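Local coordinates for protein putative polyketide synthase (Brevibacillus brevis, PDB 5HU7) that probably removes water from beta-hydroxyacyl intermediates during polyketide assembly, acting as the dehydratase domain of a trans-AT polyketide synthase, at residues D10-L15 and L26-S31; E57-A62 and Y111-E116; L143-L148 and H188-L193; Q177-V182 and L217-Y222. One frame throughout, in Å; residues are numbered along the deposited sequence.

Contact 1: residues D10-L15 and L26-S31; sequences DILHPL and LRYSSS
S30 and L15 meet through one short hydrogen bond that ties the chain's N-terminal loop to strand 26-32, part of the first half of the double hotdog fold expected of polyketide synthase dehydratases. The serine hydroxyl donates from S30 OG to L15 O over 2.7 Å. It comes in from above the carbonyl plane, 47° out of it, and therefore does not follow a lone-pair direction. With OG anti to its own carbonyl carbon (chi1 -57°), the hydroxyl is carried off the strand toward the loop, where it also accepts the backbone N-H of H17. With an alanine here, L15 O and the H17 N-H would probably both lose the oxygen they share, and the loop would be less firmly held to the strand.

Two residues earlier on the same face of the strand, the Y28 ring receives L12, whose CD1 lies 4.0 Å from Y28 CD2. The two side chains are roughly perpendicular, and the methyl approaches the ring obliquely. Y28 is wedged further against A62 and Q65 of helix 52-65, and S21 of the second subunit packs on it as well, so the loop meets a ring that already joins strand, helix and dimer partner.

Behind this pair, the imidazole of H13 links the loop to helix 52-65: H13 NE2 bonds to E57, while P14 CD sits 3.3 Å above one face of the ring. The L15 backbone is held in turn by the bond from L15 N to H13 ND1, 2.9 Å long, fairly straight at 164° and somewhat tilted from the ring plane.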
loop_
_atom_site.group_PDB
_atom_site.type_symbol
_atom_site.label_atom_id
_atom_site.label_comp_id
_atom_site.label_asym_id
_atom_site.label_seq_id
_atom_site.Cartn_x
_atom_site.Cartn_y
_atom_site.Cartn_z
ATOM N N ASP A 10 9.205 4.129 5.320
ATOM C CA ASP A 10 8.217 3.307 4.627
ATOM C C ASP A 10 7.054 4.197 4.118
ATOM O O ASP A 10 5.940 4.139 4.634
ATOM C CB ASP A 10 7.733 2.195 5.568
ATOM C CG ASP A 10 7.128 1.003 4.859
ATOM O OD1 ASP A 10 6.053 1.164 4.233
ATOM O OD2 ASP A 10 7.705 -0.105 4.969
ATOM N N ILE A 11 7.337 5.019 3.096
ATOM C CA ILE A 11 6.396 5.979 2.477
ATOM C C ILE A 11 6.525 5.898 0.946
ATOM O O ILE A 11 7.638 5.950 0.427
ATOM C CB ILE A 11 6.683 7.394 3.084
ATOM C CG1 ILE A 11 6.545 7.328 4.626
ATOM C CG2 ILE A 11 5.821 8.514 2.489
ATOM C CD1 ILE A 11 5.163 6.875 5.150
ATOM N N LEU A 12 5.398 5.774 0.217
ATOM C CA LEU A 12 5.448 5.644 -1.245
ATOM C C LEU A 12 5.882 6.938 -1.927
ATOM O O LEU A 12 6.612 6.911 -2.916
ATOM C CB LEU A 12 4.082 5.217 -1.825
ATOM C CG LEU A 12 3.445 3.935 -1.281
ATOM C CD1 LEU A 12 2.000 3.824 -1.714
ATOM C CD2 LEU A 12 4.218 2.718 -1.716
ATOM N N HIS A 13 5.395 8.070 -1.424
ATOM C CA HIS A 13 5.635 9.373 -2.009
ATOM C C HIS A 13 5.392 10.431 -0.912
ATOM O O HIS A 13 4.610 10.157 0.003
ATOM C CB HIS A 13 4.636 9.506 -3.179
ATOM C CG HIS A 13 4.582 10.831 -3.863
ATOM N ND1 HIS A 13 3.862 11.892 -3.326
ATOM C CD2 HIS A 13 5.125 11.219 -5.035
ATOM C CE1 HIS A 13 4.018 12.892 -4.175
ATOM N NE2 HIS A 13 4.784 12.540 -5.212
ATOM N N PRO A 14 5.994 11.647 -0.966
ATOM C CA PRO A 14 5.729 12.643 0.094
ATOM C C PRO A 14 4.245 12.899 0.403
ATOM O O PRO A 14 3.886 13.150 1.545
ATOM C CB PRO A 14 6.416 13.903 -0.454
ATOM C CG PRO A 14 7.525 13.375 -1.267
ATOM C CD PRO A 14 6.961 12.177 -1.953
ATOM N N LEU A 15 3.378 12.777 -0.598
ATOM C CA LEU A 15 1.957 13.002 -0.426
ATOM C C LEU A 15 1.132 11.730 -0.382
ATOM O O LEU A 15 -0.049 11.850 -0.120
ATOM C CB LEU A 15 1.460 13.943 -1.526
ATOM C CG LEU A 15 2.105 15.328 -1.564
ATOM C CD1 LEU A 15 1.430 16.203 -2.575
ATOM C CD2 LEU A 15 2.033 15.997 -0.214
ATOM N N LEU A 26 -9.974 0.848 -4.162
ATOM C CA LEU A 26 -8.535 0.997 -4.477
ATOM C C LEU A 26 -8.189 2.407 -3.982
ATOM O O LEU A 26 -8.733 3.378 -4.521
ATOM C CB LEU A 26 -8.248 0.909 -6.003
ATOM C CG LEU A 26 -6.832 1.264 -6.504
ATOM C CD1 LEU A 26 -5.799 0.295 -6.042
ATOM C CD2 LEU A 26 -6.771 1.243 -8.006
ATOM N N ARG A 27 -7.345 2.530 -2.930
ATOM C CA ARG A 27 -7.036 3.853 -2.389
ATOM C C ARG A 27 -5.724 3.969 -1.659
ATOM O O ARG A 27 -5.109 2.996 -1.278
ATOM C CB ARG A 27 -8.163 4.359 -1.475
ATOM C CG ARG A 27 -8.252 3.647 -0.149
ATOM C CD ARG A 27 -9.217 4.324 0.799
ATOM N NE ARG A 27 -9.222 3.689 2.118
ATOM C CZ ARG A 27 -10.061 4.002 3.110
ATOM N NH1 ARG A 27 -10.987 4.949 2.943
ATOM N NH2 ARG A 27 -9.983 3.365 4.276
ATOM N N TYR A 28 -5.306 5.215 -1.473
ATOM C CA TYR A 28 -4.083 5.563 -0.773
ATOM C C TYR A 28 -4.447 6.527 0.352
ATOM O O TYR A 28 -5.432 7.254 0.243
ATOM C CB TYR A 28 -3.067 6.157 -1.759
ATOM C CG TYR A 28 -2.821 5.263 -2.953
ATOM C CD1 TYR A 28 -3.668 5.285 -4.050
ATOM C CD2 TYR A 28 -1.823 4.291 -2.923
ATOM C CE1 TYR A 28 -3.527 4.374 -5.101
ATOM C CE2 TYR A 28 -1.630 3.421 -3.997
ATOM C CZ TYR A 28 -2.472 3.484 -5.097
ATOM O OH TYR A 28 -2.355 2.608 -6.148
ATOM N N SER A 29 -3.735 6.451 1.469
ATOM C CA SER A 29 -4.012 7.313 2.631
ATOM C C SER A 29 -2.759 7.946 3.129
ATOM O O SER A 29 -1.696 7.320 3.117
ATOM C CB SER A 29 -4.678 6.522 3.757
ATOM O OG SER A 29 -5.790 5.790 3.252
ATOM N N SER A 30 -2.886 9.220 3.545
ATOM C CA SER A 30 -1.803 10.030 4.105
ATOM C C SER A 30 -2.325 10.768 5.316
ATOM O O SER A 30 -3.495 11.138 5.349
ATOM C CB SER A 30 -1.318 11.032 3.073
ATOM O OG SER A 30 -0.897 10.346 1.912
ATOM N N SER A 31 -1.468 10.992 6.308
ATOM C CA SER A 31 -1.815 11.754 7.515
ATOM C C SER A 31 -0.915 12.969 7.543
ATOM O O SER A 31 0.296 12.809 7.496
ATOM C CB SER A 31 -1.670 10.895 8.770
ATOM O OG SER A 31 -2.602 9.826 8.766
#

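Contact 2: residues E57-A62 and Y111-E116; sequences EMARAA and YKIYSE
A59 CB sits over one face of the Y111 ring, a CH-pi contact that shows how a hotdog helix can settle onto the sheet wrapped around it. The methyl is 3.5 Å from the ring centroid and only 15° off the ring normal, displaced slightly toward the CE1 and CZ side. Y111 reaches this pose from the crowded position, CG lying between its backbone N and carbonyl carbon (chi1 77°), which lays the ring flat beneath the helix. M79 and V82 of strand 76-84 also touch this ring.

Two residues on, I113 reaches the helix with both of its branches. Its CD1 is 4.3 Å from A59 CB, while its other branch, CG2, meets M58 SD at 4.2 Å. M58 runs nearly extended as far as the sulfur, which brings that atom to the strand at I113. A leucine in place of Y111 would probably take away the flat face under A59 and open a gap between helix and strand. The helix and strand axes approach to 9.4 Å, close spacing that the small alanine permits.

On the far side of the helix, R60 NH2 holds E57 OE2 at 2.8 Å, nearly in the guanidinium plane, and E57 OE1 accepts the backbone N-H groups of V207 and F208. Polar and apolar work is thus divided: dispersion and CH-pi contacts alone join helix to strand, while the buried charges are paired on the opposite flank.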
loop_
_atom_site.group_PDB
_atom_site.type_symbol
_atom_site.label_atom_id
_atom_site.label_comp_id
_atom_site.label_asym_id
_atom_site.label_seq_id
_atom_site.Cartn_x
_atom_site.Cartn_y
_atom_site.Cartn_z
ATOM N N GLU A 57 -0.402 16.952 -7.682
ATOM C CA GLU A 57 0.745 16.080 -7.385
ATOM C C GLU A 57 0.307 14.778 -6.666
ATOM O O GLU A 57 0.759 13.705 -7.044
ATOM C CB GLU A 57 1.769 16.856 -6.543
ATOM C CG GLU A 57 3.065 16.143 -6.255
ATOM C CD GLU A 57 3.782 15.569 -7.453
ATOM O OE1 GLU A 57 3.779 16.231 -8.508
ATOM O OE2 GLU A 57 4.323 14.443 -7.359
ATOM N N MET A 58 -0.601 14.885 -5.675
ATOM C CA MET A 58 -1.148 13.731 -4.944
ATOM C C MET A 58 -1.946 12.812 -5.885
ATOM O O MET A 58 -1.744 11.612 -5.889
ATOM C CB MET A 58 -2.034 14.183 -3.772
ATOM C CG MET A 58 -2.270 13.098 -2.757
ATOM S SD MET A 58 -3.533 13.441 -1.499
ATOM C CE MET A 58 -2.878 14.713 -0.727
ATOM N N ALA A 59 -2.836 13.388 -6.687
ATOM C CA ALA A 59 -3.647 12.656 -7.665
ATOM C C ALA A 59 -2.789 11.947 -8.708
ATOM O O ALA A 59 -3.071 10.800 -9.063
ATOM C CB ALA A 59 -4.576 13.621 -8.357
ATOM N N ARG A 60 -1.736 12.615 -9.177
ATOM C CA ARG A 60 -0.810 12.062 -10.160
ATOM C C ARG A 60 -0.027 10.902 -9.574
ATOM O O ARG A 60 0.189 9.908 -10.248
ATOM C CB ARG A 60 0.161 13.170 -10.592
ATOM C CG ARG A 60 1.125 12.769 -11.687
ATOM C CD ARG A 60 2.354 13.610 -11.612
ATOM N NE ARG A 60 3.125 13.368 -10.378
ATOM C CZ ARG A 60 3.970 12.358 -10.171
ATOM N NH1 ARG A 60 4.174 11.446 -11.118
ATOM N NH2 ARG A 60 4.623 12.255 -9.017
ATOM N N ALA A 61 0.461 11.068 -8.351
ATOM C CA ALA A 61 1.208 10.031 -7.653
ATOM C C ALA A 61 0.343 8.755 -7.469
ATOM O O ALA A 61 0.818 7.677 -7.761
ATOM C CB ALA A 61 1.681 10.562 -6.311
ATOM N N ALA A 62 -0.951 8.899 -7.104
ATOM C CA ALA A 62 -1.898 7.775 -6.932
ATOM C C ALA A 62 -2.122 7.018 -8.209
ATOM O O ALA A 62 -2.096 5.795 -8.215
ATOM C CB ALA A 62 -3.226 8.285 -6.398
ATOM N N TYR A 111 -10.572 10.016 -10.188
ATOM C CA TYR A 111 -9.974 10.061 -8.856
ATOM C C TYR A 111 -10.737 10.994 -7.959
ATOM O O TYR A 111 -11.402 11.912 -8.431
ATOM C CB TYR A 111 -8.484 10.418 -8.879
ATOM C CG TYR A 111 -8.186 11.878 -9.101
ATOM C CD1 TYR A 111 -8.179 12.771 -8.046
ATOM C CD2 TYR A 111 -7.914 12.368 -10.370
ATOM C CE1 TYR A 111 -8.031 14.138 -8.258
ATOM C CE2 TYR A 111 -7.733 13.736 -10.597
ATOM C CZ TYR A 111 -7.755 14.612 -9.535
ATOM O OH TYR A 111 -7.559 15.943 -9.783
ATOM N N LYS A 112 -10.632 10.765 -6.651
ATOM C CA LYS A 112 -11.213 11.640 -5.640
ATOM C C LYS A 112 -10.277 11.747 -4.491
ATOM O O LYS A 112 -9.842 10.732 -3.972
ATOM C CB LYS A 112 -12.529 11.118 -5.086
ATOM C CG LYS A 112 -13.658 11.077 -6.064
ATOM C CD LYS A 112 -15.017 11.121 -5.342
ATOM C CE LYS A 112 -15.859 9.900 -5.540
ATOM N NZ LYS A 112 -16.560 9.922 -6.827
ATOM N N ILE A 113 -10.075 12.958 -4.001
ATOM C CA ILE A 113 -9.271 13.223 -2.821
ATOM C C ILE A 113 -10.314 13.555 -1.785
ATOM O O ILE A 113 -11.142 14.424 -2.012
ATOM C CB ILE A 113 -8.226 14.330 -3.024
ATOM C CG1 ILE A 113 -7.163 13.875 -4.035
ATOM C CG2 ILE A 113 -7.568 14.710 -1.697
ATOM C CD1 ILE A 113 -6.198 15.009 -4.605
ATOM N N TYR A 114 -10.315 12.853 -0.674
ATOM C CA TYR A 114 -11.353 13.055 0.326
ATOM C C TYR A 114 -10.856 12.746 1.721
ATOM O O TYR A 114 -9.849 12.073 1.878
ATOM C CB TYR A 114 -12.584 12.176 -0.040
ATOM C CG TYR A 114 -12.349 10.692 0.086
ATOM C CD1 TYR A 114 -11.914 9.938 -0.989
ATOM C CD2 TYR A 114 -12.631 10.028 1.274
ATOM C CE1 TYR A 114 -11.701 8.562 -0.872
ATOM C CE2 TYR A 114 -12.447 8.650 1.395
ATOM C CZ TYR A 114 -11.980 7.920 0.324
ATOM O OH TYR A 114 -11.781 6.568 0.480
ATOM N N SER A 115 -11.578 13.217 2.717
ATOM C CA SER A 115 -11.235 13.002 4.127
ATOM C C SER A 115 -12.476 12.899 4.992
ATOM O O SER A 115 -13.580 13.147 4.522
ATOM C CB SER A 115 -10.340 14.126 4.640
ATOM O OG SER A 115 -11.049 15.329 4.847
ATOM N N GLU A 116 -12.278 12.499 6.262
ATOM C CA GLU A 116 -13.320 12.400 7.295
ATOM C C GLU A 116 -14.394 11.380 6.939
ATOM O O GLU A 116 -14.820 10.615 7.795
ATOM C CB GLU A 116 -13.929 13.786 7.568
ATOM C CG GLU A 116 -14.724 13.861 8.857
ATOM C CD GLU A 116 -15.179 15.254 9.251
ATOM O OE1 GLU A 116 -14.329 16.168 9.222
ATOM O OE2 GLU A 116 -16.354 15.428 9.650
#

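Contact 3: residues L143-L148 and H188-L193; sequences LDLPAL and HVLVKL
H188 and L190 of strand 188-193 face L148 and L145 of the short helix 145-150, which lies against the outer surface of the sheet in the second hotdog half. Side chains alternate along the strand: H188 and L190 face the small helix, while V189, V191 and L193 face the long helix 212-227.

H188 begins the sequence. Its CG stands between the backbone N and the carbonyl carbon (chi1 76°), which swings the imidazole out toward the end of L148. There L148 CD2 approaches H188 NE2 to 3.9 Å, coming at the ring on a slant, and H188 CE1 lies 4.0 Å from L148 O. The methyl contact covers a nitrogen: H188 NE2 is buried with no polar partner in the model, a probable energetic cost of placing histidine against leucine.

V189 turns to the other side and packs on Y222. L190 then returns to the outer face and carries most of the apolar contact. Its CG is anti to the backbone N (chi1 174°), and the two methyls are shared out: L190 CD1 touches L145 CD2 at 4.1 Å, the leucines meeting crosswise, while L190 CD2 rests 4.3 Å from L148 CB. V191 points back to S219, K192 pairs its ammonium group with D180 on the adjacent strand, and L193 reaches S215.

D144 occupies the N-cap position of the small helix. One turn on, L148 N bonds to D144 O at 3.1 Å, closing the turn that sets L145 and L148 side by side.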
loop_
_atom_site.group_PDB
_atom_site.type_symbol
_atom_site.label_atom_id
_atom_site.label_comp_id
_atom_site.label_asym_id
_atom_site.label_seq_id
_atom_site.Cartn_x
_atom_site.Cartn_y
_atom_site.Cartn_z
ATOM N N LEU A 143 8.810 25.997 -26.610
ATOM C CA LEU A 143 8.715 27.456 -26.617
ATOM C C LEU A 143 9.983 27.976 -27.216
ATOM O O LEU A 143 11.043 27.408 -26.981
ATOM C CB LEU A 143 8.589 27.994 -25.184
ATOM C CG LEU A 143 7.341 27.589 -24.410
ATOM C CD1 LEU A 143 7.301 28.282 -23.073
ATOM C CD2 LEU A 143 6.060 27.929 -25.190
ATOM N N ASP A 144 9.874 29.036 -28.007
ATOM C CA ASP A 144 11.019 29.721 -28.585
ATOM C C ASP A 144 11.289 30.837 -27.554
ATOM O O ASP A 144 10.658 31.893 -27.598
ATOM C CB ASP A 144 10.659 30.258 -29.982
ATOM C CG ASP A 144 11.805 30.901 -30.761
ATOM O OD1 ASP A 144 12.942 30.926 -30.241
ATOM O OD2 ASP A 144 11.569 31.337 -31.907
ATOM N N LEU A 145 12.142 30.550 -26.565
ATOM C CA LEU A 145 12.413 31.488 -25.456
ATOM C C LEU A 145 13.033 32.798 -25.918
ATOM O O LEU A 145 12.473 33.844 -25.598
ATOM C CB LEU A 145 13.246 30.840 -24.326
ATOM C CG LEU A 145 12.596 29.651 -23.628
ATOM C CD1 LEU A 145 13.585 28.978 -22.697
ATOM C CD2 LEU A 145 11.348 30.064 -22.897
ATOM N N PRO A 146 14.103 32.790 -26.740
ATOM C CA PRO A 146 14.665 34.069 -27.236
ATOM C C PRO A 146 13.652 34.969 -27.949
ATOM O O PRO A 146 13.623 36.174 -27.705
ATOM C CB PRO A 146 15.762 33.618 -28.200
ATOM C CG PRO A 146 16.149 32.290 -27.754
ATOM C CD PRO A 146 14.884 31.640 -27.247
ATOM N N ALA A 147 12.803 34.395 -28.795
ATOM C CA ALA A 147 11.756 35.158 -29.480
ATOM C C ALA A 147 10.755 35.752 -28.481
ATOM O O ALA A 147 10.401 36.921 -28.611
ATOM C CB ALA A 147 11.020 34.276 -30.469
ATOM N N LEU A 148 10.319 34.969 -27.472
ATOM C CA LEU A 148 9.357 35.449 -26.456
ATOM C C LEU A 148 9.942 36.581 -25.658
ATOM O O LEU A 148 9.260 37.564 -25.384
ATOM C CB LEU A 148 8.898 34.308 -25.524
ATOM C CG LEU A 148 7.982 33.266 -26.179
ATOM C CD1 LEU A 148 7.908 31.991 -25.328
ATOM C CD2 LEU A 148 6.562 33.808 -26.386
ATOM N N HIS A 188 0.934 38.151 -22.428
ATOM C CA HIS A 188 1.678 37.108 -21.707
ATOM C C HIS A 188 2.741 37.622 -20.749
ATOM O O HIS A 188 3.230 38.735 -20.882
ATOM C CB HIS A 188 2.323 36.076 -22.679
ATOM C CG HIS A 188 3.562 36.522 -23.407
ATOM N ND1 HIS A 188 4.794 36.650 -22.757
ATOM C CD2 HIS A 188 3.752 36.753 -24.722
ATOM C CE1 HIS A 188 5.661 37.037 -23.682
ATOM N NE2 HIS A 188 5.089 37.091 -24.882
ATOM N N VAL A 189 3.118 36.753 -19.805
ATOM C CA VAL A 189 4.224 36.973 -18.897
ATOM C C VAL A 189 5.078 35.727 -18.967
ATOM O O VAL A 189 4.536 34.629 -18.987
ATOM C CB VAL A 189 3.834 37.358 -17.443
ATOM C CG1 VAL A 189 3.116 38.687 -17.421
ATOM C CG2 VAL A 189 2.979 36.296 -16.776
ATOM N N LEU A 190 6.398 35.893 -19.136
ATOM C CA LEU A 190 7.335 34.769 -19.158
ATOM C C LEU A 190 8.158 34.938 -17.901
ATOM O O LEU A 190 8.895 35.917 -17.767
ATOM C CB LEU A 190 8.211 34.738 -20.417
ATOM C CG LEU A 190 9.292 33.667 -20.425
ATOM C CD1 LEU A 190 8.687 32.289 -20.657
ATOM C CD2 LEU A 190 10.382 33.997 -21.470
ATOM N N VAL A 191 7.980 34.026 -16.952
ATOM C CA VAL A 191 8.646 34.116 -15.669
ATOM C C VAL A 191 9.871 33.244 -15.681
ATOM O O VAL A 191 9.749 32.052 -15.950
ATOM C CB VAL A 191 7.694 33.642 -14.531
ATOM C CG1 VAL A 191 8.354 33.795 -13.173
ATOM C CG2 VAL A 191 6.384 34.402 -14.559
ATOM N N LYS A 192 11.019 33.802 -15.322
ATOM C CA LYS A 192 12.237 33.010 -15.161
ATOM C C LYS A 192 12.253 32.582 -13.692
ATOM O O LYS A 192 12.219 33.429 -12.794
ATOM C CB LYS A 192 13.486 33.809 -15.500
ATOM C CG LYS A 192 14.751 32.965 -15.433
ATOM C CD LYS A 192 15.917 33.656 -16.101
ATOM C CE LYS A 192 17.211 32.925 -15.882
ATOM N NZ LYS A 192 17.681 33.005 -14.471
ATOM N N LEU A 193 12.271 31.281 -13.461
ATOM C CA LEU A 193 12.185 30.717 -12.122
ATOM C C LEU A 193 13.510 30.272 -11.572
ATOM O O LEU A 193 14.343 29.740 -12.290
ATOM C CB LEU A 193 11.240 29.504 -12.132
ATOM C CG LEU A 193 9.811 29.798 -12.516
ATOM C CD1 LEU A 193 9.099 28.531 -12.829
ATOM C CD2 LEU A 193 9.090 30.590 -11.436
#

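Contact 4: residues Q177-V182 and L217-Y222; sequences QGIDQV and LPSTRY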
loop_
_atom_site.group_PDB
_atom_site.type_symbol
_atom_site.label_atom_id
_atom_site.label_comp_id
_atom_site.label_asym_id
_atom_site.label_seq_id
_atom_site.Cartn_x
_atom_site.Cartn_y
_atom_site.Cartn_z
ATOM N N GLN A 177 10.571 34.816 -3.853
ATOM C CA GLN A 177 11.898 34.193 -3.737
ATOM C C GLN A 177 12.190 33.268 -4.918
ATOM O O GLN A 177 13.356 33.080 -5.280
ATOM C CB GLN A 177 12.035 33.416 -2.410
ATOM C CG GLN A 177 12.225 34.314 -1.171
ATOM C CD GLN A 177 12.043 33.582 0.151
ATOM O OE1 GLN A 177 11.701 32.388 0.211
ATOM N NE2 GLN A 177 12.264 34.287 1.250
ATOM N N GLY A 178 11.146 32.708 -5.514
ATOM C CA GLY A 178 11.304 31.838 -6.669
ATOM C C GLY A 178 11.432 32.536 -8.012
ATOM O O GLY A 178 11.757 31.876 -8.992
ATOM N N ILE A 179 11.211 33.867 -8.083
ATOM C CA ILE A 179 11.224 34.633 -9.338
ATOM C C ILE A 179 12.551 35.308 -9.612
ATOM O O ILE A 179 12.889 36.222 -8.872
ATOM C CB ILE A 179 10.080 35.701 -9.295
ATOM C CG1 ILE A 179 8.718 35.012 -9.086
ATOM C CG2 ILE A 179 10.059 36.597 -10.575
ATOM C CD1 ILE A 179 7.589 35.949 -9.040
ATOM N N ASP A 180 13.266 34.944 -10.705
ATOM C CA ASP A 180 14.487 35.653 -11.071
ATOM C C ASP A 180 14.105 36.960 -11.787
ATOM O O ASP A 180 14.583 38.035 -11.442
ATOM C CB ASP A 180 15.377 34.800 -11.991
ATOM C CG ASP A 180 16.084 33.646 -11.309
ATOM O OD1 ASP A 180 16.609 33.846 -10.196
ATOM O OD2 ASP A 180 16.191 32.569 -11.930
ATOM N N GLN A 181 13.272 36.858 -12.807
ATOM C CA GLN A 181 12.847 38.019 -13.578
ATOM C C GLN A 181 11.576 37.727 -14.307
ATOM O O GLN A 181 11.238 36.568 -14.515
ATOM C CB GLN A 181 13.957 38.466 -14.553
ATOM C CG GLN A 181 14.555 37.329 -15.380
ATOM C CD GLN A 181 15.740 37.773 -16.197
ATOM O OE1 GLN A 181 15.612 38.541 -17.149
ATOM N NE2 GLN A 181 16.918 37.290 -15.861
ATOM N N VAL A 182 10.854 38.776 -14.690
ATOM C CA VAL A 182 9.595 38.617 -15.404
ATOM C C VAL A 182 9.647 39.402 -16.676
ATOM O O VAL A 182 9.822 40.604 -16.635
ATOM C CB VAL A 182 8.390 39.038 -14.534
ATOM C CG1 VAL A 182 7.097 38.970 -15.321
ATOM C CG2 VAL A 182 8.312 38.166 -13.299
ATOM N N LEU A 217 1.493 32.455 -8.547
ATOM C CA LEU A 217 0.413 33.326 -8.074
ATOM C C LEU A 217 0.740 34.836 -8.211
ATOM O O LEU A 217 0.012 35.506 -8.934
ATOM C CB LEU A 217 0.007 32.942 -6.639
ATOM C CG LEU A 217 -1.088 33.799 -5.983
ATOM C CD1 LEU A 217 -2.344 33.919 -6.894
ATOM C CD2 LEU A 217 -1.458 33.212 -4.636
ATOM N N PRO A 218 1.849 35.385 -7.667
ATOM C CA PRO A 218 2.144 36.819 -7.913
ATOM C C PRO A 218 2.287 37.167 -9.402
ATOM O O PRO A 218 1.934 38.266 -9.826
ATOM C CB PRO A 218 3.456 37.067 -7.140
ATOM C CG PRO A 218 3.998 35.739 -6.797
ATOM C CD PRO A 218 2.846 34.775 -6.765
ATOM N N SER A 219 2.766 36.191 -10.200
ATOM C CA SER A 219 2.943 36.321 -11.650
ATOM C C SER A 219 1.598 36.364 -12.385
ATOM O O SER A 219 1.490 37.082 -13.382
ATOM C CB SER A 219 3.796 35.172 -12.193
ATOM O OG SER A 219 5.007 34.999 -11.470
ATOM N N THR A 220 0.599 35.561 -11.944
ATOM C CA THR A 220 -0.732 35.587 -12.565
ATOM C C THR A 220 -1.417 36.896 -12.210
ATOM O O THR A 220 -2.048 37.511 -13.077
ATOM C CB THR A 220 -1.611 34.364 -12.229
ATOM O OG1 THR A 220 -1.980 34.336 -10.844
ATOM C CG2 THR A 220 -0.986 33.043 -12.649
ATOM N N ARG A 221 -1.250 37.351 -10.959
ATOM C CA ARG A 221 -1.805 38.631 -10.503
ATOM C C ARG A 221 -1.227 39.800 -11.305
ATOM O O ARG A 221 -1.944 40.753 -11.601
ATOM C CB ARG A 221 -1.540 38.843 -9.007
ATOM C CG ARG A 221 -2.363 37.934 -8.133
ATOM C CD ARG A 221 -1.831 37.966 -6.720
ATOM N NE ARG A 221 -2.671 37.218 -5.786
ATOM C CZ ARG A 221 -2.373 37.017 -4.505
ATOM N NH1 ARG A 221 -1.249 37.506 -3.991
ATOM N NH2 ARG A 221 -3.195 36.322 -3.728
ATOM N N TYR A 222 0.062 39.711 -11.671
ATOM C CA TYR A 222 0.726 40.721 -12.494
ATOM C C TYR A 222 0.123 40.747 -13.910
ATOM O O TYR A 222 -0.035 41.821 -14.489
ATOM C CB TYR A 222 2.256 40.492 -12.525
ATOM C CG TYR A 222 2.991 41.433 -13.447
ATOM C CD1 TYR A 222 2.747 42.802 -13.415
ATOM C CD2 TYR A 222 3.906 40.956 -14.375
ATOM C CE1 TYR A 222 3.360 43.666 -14.318
ATOM C CE2 TYR A 222 4.533 41.813 -15.279
ATOM C CZ TYR A 222 4.273 43.173 -15.231
ATOM O OH TYR A 222 4.882 44.065 -16.085
#
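Helix-on-sheet packing in the second hotdog half brings I179 and V182 against P218, S219 and Y222 of helix 212-227. Strict alternation would not let residues three apart face the same helix; a classic beta bulge, in which D180 and Q181 both sit opposite K192, resets the phase as the chain turns a corner at D180.

I179 leads with CD1, held at the end of an extended chain (chi2 -180°). This methyl lies 3.7 Å from S219 OG and 4.2 Å from P218 CG. V182 works from its CG1 branch, which meets Y222 CE2 at 3.8 Å and the adjacent CD2 at 3.9 Å, obliquely to the ring. V182 and Y222 run alongside each other in opposing senses, and L164 of helix 158-167 also touches Y222.

P218 has no N-H for the preceding turn, and the helix kinks there. L217 O accepts R221 N at 3.0 Å and, on an in-plane lone pair, T220 OG1. S219 OG likewise bonds within its own helix, to S215 O. Because that hydroxyl is already engaged, its contact with I179 CD1 is van der Waals only, and no hydrogen bond spans the interface.

In the fold
The four contacts divide between the two hotdog halves. Contacts 1 and 2 belong to the first, their centres 9 Å apart, and are joined directly: H13 NE2 meets E57 OE2 at 2.9 Å and R27 NH1 meets Y114 OH at 3.1 Å. Contacts 3 and 4, centres 13 Å apart, share the second half through neighbouring strands, with K192 NZ 3.0 Å from D180 OD2. Between the pairs nothing touches; contacts 2 and 3 come closest, nearest atoms about 14 Å apart. In this family the active site lies between the two halves; contacts 2 and 4 each join a long helix to the sheet of its own half.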